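Local structure of flap endonuclease 1 (Methanocaldococcus jannaschii, 1A76) at residues L47-R50 against I54-A57; V132-Y137 against I287-D292. The protein cleaves 5' flaps and degrades DNA from the 5' end during replication and repair, using magnesium ions as cofactor. One frame throughout, in Å; residues are numbered along the deposited sequence.

How the contacts relate
Both contacts lie on the same side of the chain's centre, about 11 Å apart between their own centres and away from the metal-binding carboxylates. Contact 1 is local: it closes a short loop in the N-domain, just where helix 56-70 begins. Contact 2 joins parts of the chain far apart in sequence, setting helix 129-142 of the I-domain against helix 283-292 near the C-terminal end. Along the chain the first is complete before the second begins. They meet directly where Ala57 CB packs on Cys135 SG at 3.8 Å, so the opening turn of helix 56-70 sits against helix 129-142, and N-domain, I-domain and C-terminal helices are joined in one packed region.

Contact 1 (L47-R50 against I54-A57); sequences LRNR and ITSA
Leu47 and Thr55 meet through the backbone: Thr55 N donates to Leu47 O at 2.7 Å. The same oxygen takes a CA-H...O contact from Ile54 CA at 3.3 Å. A second bond runs the other way, from Leu47 N to Ser56 OG, 3.2 Å long and fairly straight. The hydroxyl of Ser56 is also bonded to Ile39 O, so it ties the loop at Leu47 and the chain just after helix 28-38 to the first residue of helix 56-70. Around these bonds the packing is close. Leu47 CB rests between Thr55 OG1 and Ser56 OG, 3.6 Å from each, while the methyl of Thr55 turns to the other side. With CG2 anti to its own carbonyl carbon, that methyl reaches the backbone at Asn49 N, 3.7 Å off, and lies against Asn49 CB.

Arg48 forms the looser side, exposed to solvent although it also touches Tyr126. Its chain runs extended from CG to NE and carries the guanidinium across Ile54, whose CG1 lies over one face near the rim, 3.6 Å from NH1. NH1 is hydrogen-bonded to Gly52 O, within the loop, which helps fix the group. Ile54 touches Tyr126 as well, and packs further against Leu36 and Met131. A single bridge between Arg48 and Ile54 closes this short loop. The chemistry implies that one backbone bond and one bond to a serine hydroxyl set the loop on the start of the helix, with apolar packing beside them and the exposed arginine lying over Ile54.

Contact 2 (V132-Y137 against I287-D292); sequences VENCKY and IKFLVD
Tyr137 presents the edge of its ring to a face of Phe289, a T-shaped pair with the centroids 5.7 Å apart and the planes at 86°. The touching edge is the CD2-CE2 side of the tyrosine. CE2 comes within 4.0 Å of Phe289 CD1, which lies in the plane of the tyrosine ring, and CD2 is almost as near. Each ring is carried across the interval between the helices by a first torsion that sets CG anti to the backbone N, 171° in Tyr137 and 180° in Phe289. The far end of the phenylalanine ring reaches the other helix itself: CZ lies 4.1 Å from Asn134 CB and at a similar distance from Asn134 O, which it meets obliquely.

The backbones stay well apart, the nearest CA atoms, those of Asn134 and Phe289, being 9.4 Å from each other. The separation is bridged by the buried ring of Phe289, met by the ring of Tyr137 and by Asn134. Tyr58 of helix 56-70 makes a further edge-to-face pair with this ring, so two tyrosines from different helices engage it. On the C-terminal side, Phe289 belongs to a helix ending in a wider pi-type turn, where Ile287 O accepts from both Val291 N and Asp292 N. Helix 129-142 carries its charged pair on a different face, Lys136 NZ with Glu133 OE1 at 3.1 Å, and that lysine also bridges to Glu82 and Glu148. Across this helix pair, then, the chemistry is that of aromatic and van der Waals packing, with the charged pair on a different face of the same turns of helix 129-142.

Contact 1 (L47-R50 against I54-A57)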
loop_
_atom_site.group_PDB
_atom_site.type_symbol
_atom_site.label_atom_id
_atom_site.label_comp_id
_atom_site.label_asym_id
_atom_site.label_seq_id
_atom_site.Cartn_x
_atom_site.Cartn_y
_atom_site.Cartn_z
ATOM N N LEU A 47 12.363 -2.415 15.678
ATOM C CA LEU A 47 13.171 -3.623 15.772
ATOM C C LEU A 47 14.472 -3.349 15.012
ATOM O O LEU A 47 14.441 -2.796 13.915
ATOM C CB LEU A 47 12.447 -4.799 15.107
ATOM C CG LEU A 47 12.275 -6.071 15.930
ATOM C CD1 LEU A 47 11.429 -5.757 17.157
ATOM C CD2 LEU A 47 11.599 -7.153 15.080
ATOM N N ARG A 48 15.613 -3.735 15.581
ATOM C CA ARG A 48 16.882 -3.519 14.900
ATOM C C ARG A 48 17.837 -4.689 15.105
ATOM O O ARG A 48 17.733 -5.418 16.091
ATOM C CB ARG A 48 17.573 -2.243 15.403
ATOM C CG ARG A 48 16.665 -1.053 15.706
ATOM C CD ARG A 48 17.530 0.113 16.201
ATOM N NE ARG A 48 16.822 1.390 16.239
ATOM C CZ ARG A 48 16.961 2.349 15.329
ATOM N NH1 ARG A 48 17.782 2.172 14.299
ATOM N NH2 ARG A 48 16.274 3.482 15.448
ATOM N N ASN A 49 18.768 -4.865 14.173
ATOM C CA ASN A 49 19.757 -5.917 14.301
ATOM C C ASN A 49 20.939 -5.362 15.110
ATOM O O ASN A 49 20.926 -4.206 15.561
ATOM C CB ASN A 49 20.214 -6.425 12.924
ATOM C CG ASN A 49 20.773 -5.325 12.024
ATOM O OD1 ASN A 49 20.745 -5.449 10.798
ATOM N ND2 ASN A 49 21.286 -4.254 12.622
ATOM N N ARG A 50 21.960 -6.184 15.292
ATOM C CA ARG A 50 23.125 -5.796 16.079
ATOM C C ARG A 50 23.969 -4.665 15.519
ATOM O O ARG A 50 24.880 -4.194 16.191
ATOM C CB ARG A 50 24.001 -7.018 16.316
ATOM C CG ARG A 50 23.240 -8.140 16.964
ATOM C CD ARG A 50 23.443 -8.159 18.448
ATOM N NE ARG A 50 24.151 -9.373 18.831
ATOM C CZ ARG A 50 23.918 -10.067 19.937
ATOM N NH1 ARG A 50 22.988 -9.675 20.791
ATOM N NH2 ARG A 50 24.625 -11.158 20.183
ATOM N N ILE A 54 17.291 -1.015 11.121
ATOM C CA ILE A 54 15.903 -1.382 11.379
ATOM C C ILE A 54 15.447 -2.616 10.600
ATOM O O ILE A 54 15.518 -2.655 9.364
ATOM C CB ILE A 54 14.964 -0.206 11.073
ATOM C CG1 ILE A 54 15.207 0.918 12.092
ATOM C CG2 ILE A 54 13.516 -0.663 11.146
ATOM C CD1 ILE A 54 14.554 2.226 11.711
ATOM N N THR A 55 14.959 -3.609 11.343
ATOM C CA THR A 55 14.505 -4.881 10.760
ATOM C C THR A 55 12.996 -5.096 10.863
ATOM O O THR A 55 12.471 -6.139 10.476
ATOM C CB THR A 55 15.219 -6.062 11.445
ATOM O OG1 THR A 55 14.945 -6.038 12.848
ATOM C CG2 THR A 55 16.725 -5.959 11.245
ATOM N N SER A 56 12.309 -4.098 11.397
ATOM C CA SER A 56 10.858 -4.125 11.553
ATOM C C SER A 56 10.110 -4.632 10.310
ATOM O O SER A 56 9.219 -5.491 10.419
ATOM C CB SER A 56 10.373 -2.708 11.905
ATOM O OG SER A 56 10.263 -2.558 13.307
ATOM N N ALA A 57 10.469 -4.104 9.138
ATOM C CA ALA A 57 9.817 -4.488 7.879
ATOM C C ALA A 57 10.078 -5.938 7.457
ATOM O O ALA A 57 9.177 -6.628 6.980
ATOM C CB ALA A 57 10.251 -3.563 6.770
#

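Contact 2 (V132-Y137 against I287-D292)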
loop_
_atom_site.group_PDB
_atom_site.type_symbol
_atom_site.label_atom_id
_atom_site.label_comp_id
_atom_site.label_asym_id
_atom_site.label_seq_id
_atom_site.Cartn_x
_atom_site.Cartn_y
_atom_site.Cartn_z
ATOM N N VAL A 132 13.347 -1.146 1.159
ATOM C CA VAL A 132 12.293 -1.605 0.264
ATOM C C VAL A 132 12.881 -2.651 -0.685
ATOM O O VAL A 132 12.258 -3.667 -0.972
ATOM C CB VAL A 132 11.722 -0.437 -0.593
ATOM C CG1 VAL A 132 10.717 -0.979 -1.606
ATOM C CG2 VAL A 132 11.072 0.608 0.312
ATOM N N GLU A 133 14.082 -2.390 -1.187
ATOM C CA GLU A 133 14.719 -3.338 -2.095
ATOM C C GLU A 133 15.020 -4.651 -1.343
ATOM O O GLU A 133 14.867 -5.734 -1.901
ATOM C CB GLU A 133 16.000 -2.732 -2.677
ATOM C CG GLU A 133 15.811 -1.772 -3.885
ATOM C CD GLU A 133 14.402 -1.185 -4.034
ATOM O OE1 GLU A 133 13.534 -1.836 -4.655
ATOM O OE2 GLU A 133 14.161 -0.056 -3.544
ATOM N N ASN A 134 15.429 -4.539 -0.080
ATOM C CA ASN A 134 15.733 -5.692 0.778
ATOM C C ASN A 134 14.477 -6.544 1.026
ATOM O O ASN A 134 14.549 -7.768 1.145
ATOM C CB ASN A 134 16.293 -5.215 2.121
ATOM C CG ASN A 134 17.793 -4.936 2.075
ATOM O OD1 ASN A 134 18.366 -4.382 3.025
ATOM N ND2 ASN A 134 18.434 -5.321 0.986
ATOM N N CYS A 135 13.325 -5.886 1.105
ATOM C CA CYS A 135 12.063 -6.580 1.316
ATOM C C CYS A 135 11.704 -7.392 0.072
ATOM O O CYS A 135 11.203 -8.507 0.168
ATOM C CB CYS A 135 10.956 -5.571 1.621
ATOM S SG CYS A 135 11.015 -4.949 3.321
ATOM N N LYS A 136 11.972 -6.826 -1.098
ATOM C CA LYS A 136 11.691 -7.512 -2.352
ATOM C C LYS A 136 12.603 -8.728 -2.461
ATOM O O LYS A 136 12.183 -9.786 -2.911
ATOM C CB LYS A 136 11.940 -6.574 -3.539
ATOM C CG LYS A 136 11.020 -5.369 -3.586
ATOM C CD LYS A 136 11.437 -4.445 -4.726
ATOM C CE LYS A 136 10.322 -3.493 -5.133
ATOM N NZ LYS A 136 10.843 -2.400 -6.023
ATOM N N TYR A 137 13.859 -8.566 -2.059
ATOM C CA TYR A 137 14.831 -9.657 -2.108
ATOM C C TYR A 137 14.367 -10.787 -1.200
ATOM O O TYR A 137 14.420 -11.962 -1.566
ATOM C CB TYR A 137 16.205 -9.164 -1.646
ATOM C CG TYR A 137 17.246 -10.264 -1.457
ATOM C CD1 TYR A 137 17.592 -11.113 -2.512
ATOM C CD2 TYR A 137 17.904 -10.434 -0.229
ATOM C CE1 TYR A 137 18.570 -12.106 -2.354
ATOM C CE2 TYR A 137 18.891 -11.432 -0.064
ATOM C CZ TYR A 137 19.212 -12.258 -1.133
ATOM O OH TYR A 137 20.179 -13.231 -0.997
ATOM N N ILE A 287 17.909 -17.880 5.932
ATOM C CA ILE A 287 18.631 -17.954 7.206
ATOM C C ILE A 287 19.782 -16.943 7.240
ATOM O O ILE A 287 19.973 -16.220 8.225
ATOM C CB ILE A 287 19.217 -19.373 7.434
ATOM C CG1 ILE A 287 18.069 -20.366 7.623
ATOM C CG2 ILE A 287 20.171 -19.371 8.631
ATOM C CD1 ILE A 287 18.405 -21.583 8.470
ATOM N N LYS A 288 20.543 -16.891 6.159
ATOM C CA LYS A 288 21.662 -15.981 6.076
ATOM C C LYS A 288 21.206 -14.539 6.142
ATOM O O LYS A 288 21.780 -13.728 6.862
ATOM C CB LYS A 288 22.435 -16.211 4.781
ATOM C CG LYS A 288 23.637 -15.306 4.620
ATOM C CD LYS A 288 24.116 -15.245 3.176
ATOM C CE LYS A 288 25.293 -14.283 3.040
ATOM N NZ LYS A 288 26.031 -14.493 1.761
ATOM N N PHE A 289 20.172 -14.211 5.382
ATOM C CA PHE A 289 19.684 -12.841 5.371
ATOM C C PHE A 289 19.078 -12.450 6.718
ATOM O O PHE A 289 19.479 -11.446 7.332
ATOM C CB PHE A 289 18.650 -12.652 4.246
ATOM C CG PHE A 289 18.093 -11.264 4.181
ATOM C CD1 PHE A 289 18.876 -10.211 3.714
ATOM C CD2 PHE A 289 16.803 -10.997 4.628
ATOM C CE1 PHE A 289 18.382 -8.905 3.697
ATOM C CE2 PHE A 289 16.295 -9.696 4.617
ATOM C CZ PHE A 289 17.092 -8.646 4.149
ATOM N N LEU A 290 18.128 -13.259 7.183
ATOM C CA LEU A 290 17.428 -13.004 8.438
ATOM C C LEU A 290 18.230 -13.236 9.730
ATOM O O LEU A 290 18.344 -12.338 10.578
ATOM C CB LEU A 290 16.137 -13.845 8.477
ATOM C CG LEU A 290 14.777 -13.134 8.375
ATOM C CD1 LEU A 290 14.841 -11.940 7.407
ATOM C CD2 LEU A 290 13.716 -14.148 7.942
ATOM N N VAL A 291 18.785 -14.431 9.880
ATOM C CA VAL A 291 19.545 -14.770 11.084
ATOM C C VAL A 291 20.973 -14.224 11.089
ATOM O O VAL A 291 21.356 -13.458 11.971
ATOM C CB VAL A 291 19.613 -16.316 11.286
ATOM C CG1 VAL A 291 20.381 -16.650 12.571
ATOM C CG2 VAL A 291 18.214 -16.893 11.343
ATOM N N ASP A 292 21.760 -14.635 10.104
ATOM C CA ASP A 292 23.150 -14.211 10.014
ATOM C C ASP A 292 23.313 -12.700 9.904
ATOM O O ASP A 292 24.004 -12.074 10.707
ATOM C CB ASP A 292 23.824 -14.857 8.802
ATOM C CG ASP A 292 23.999 -16.359 8.950
ATOM O OD1 ASP A 292 23.695 -16.896 10.033
ATOM O OD2 ASP A 292 24.440 -17.007 7.973
#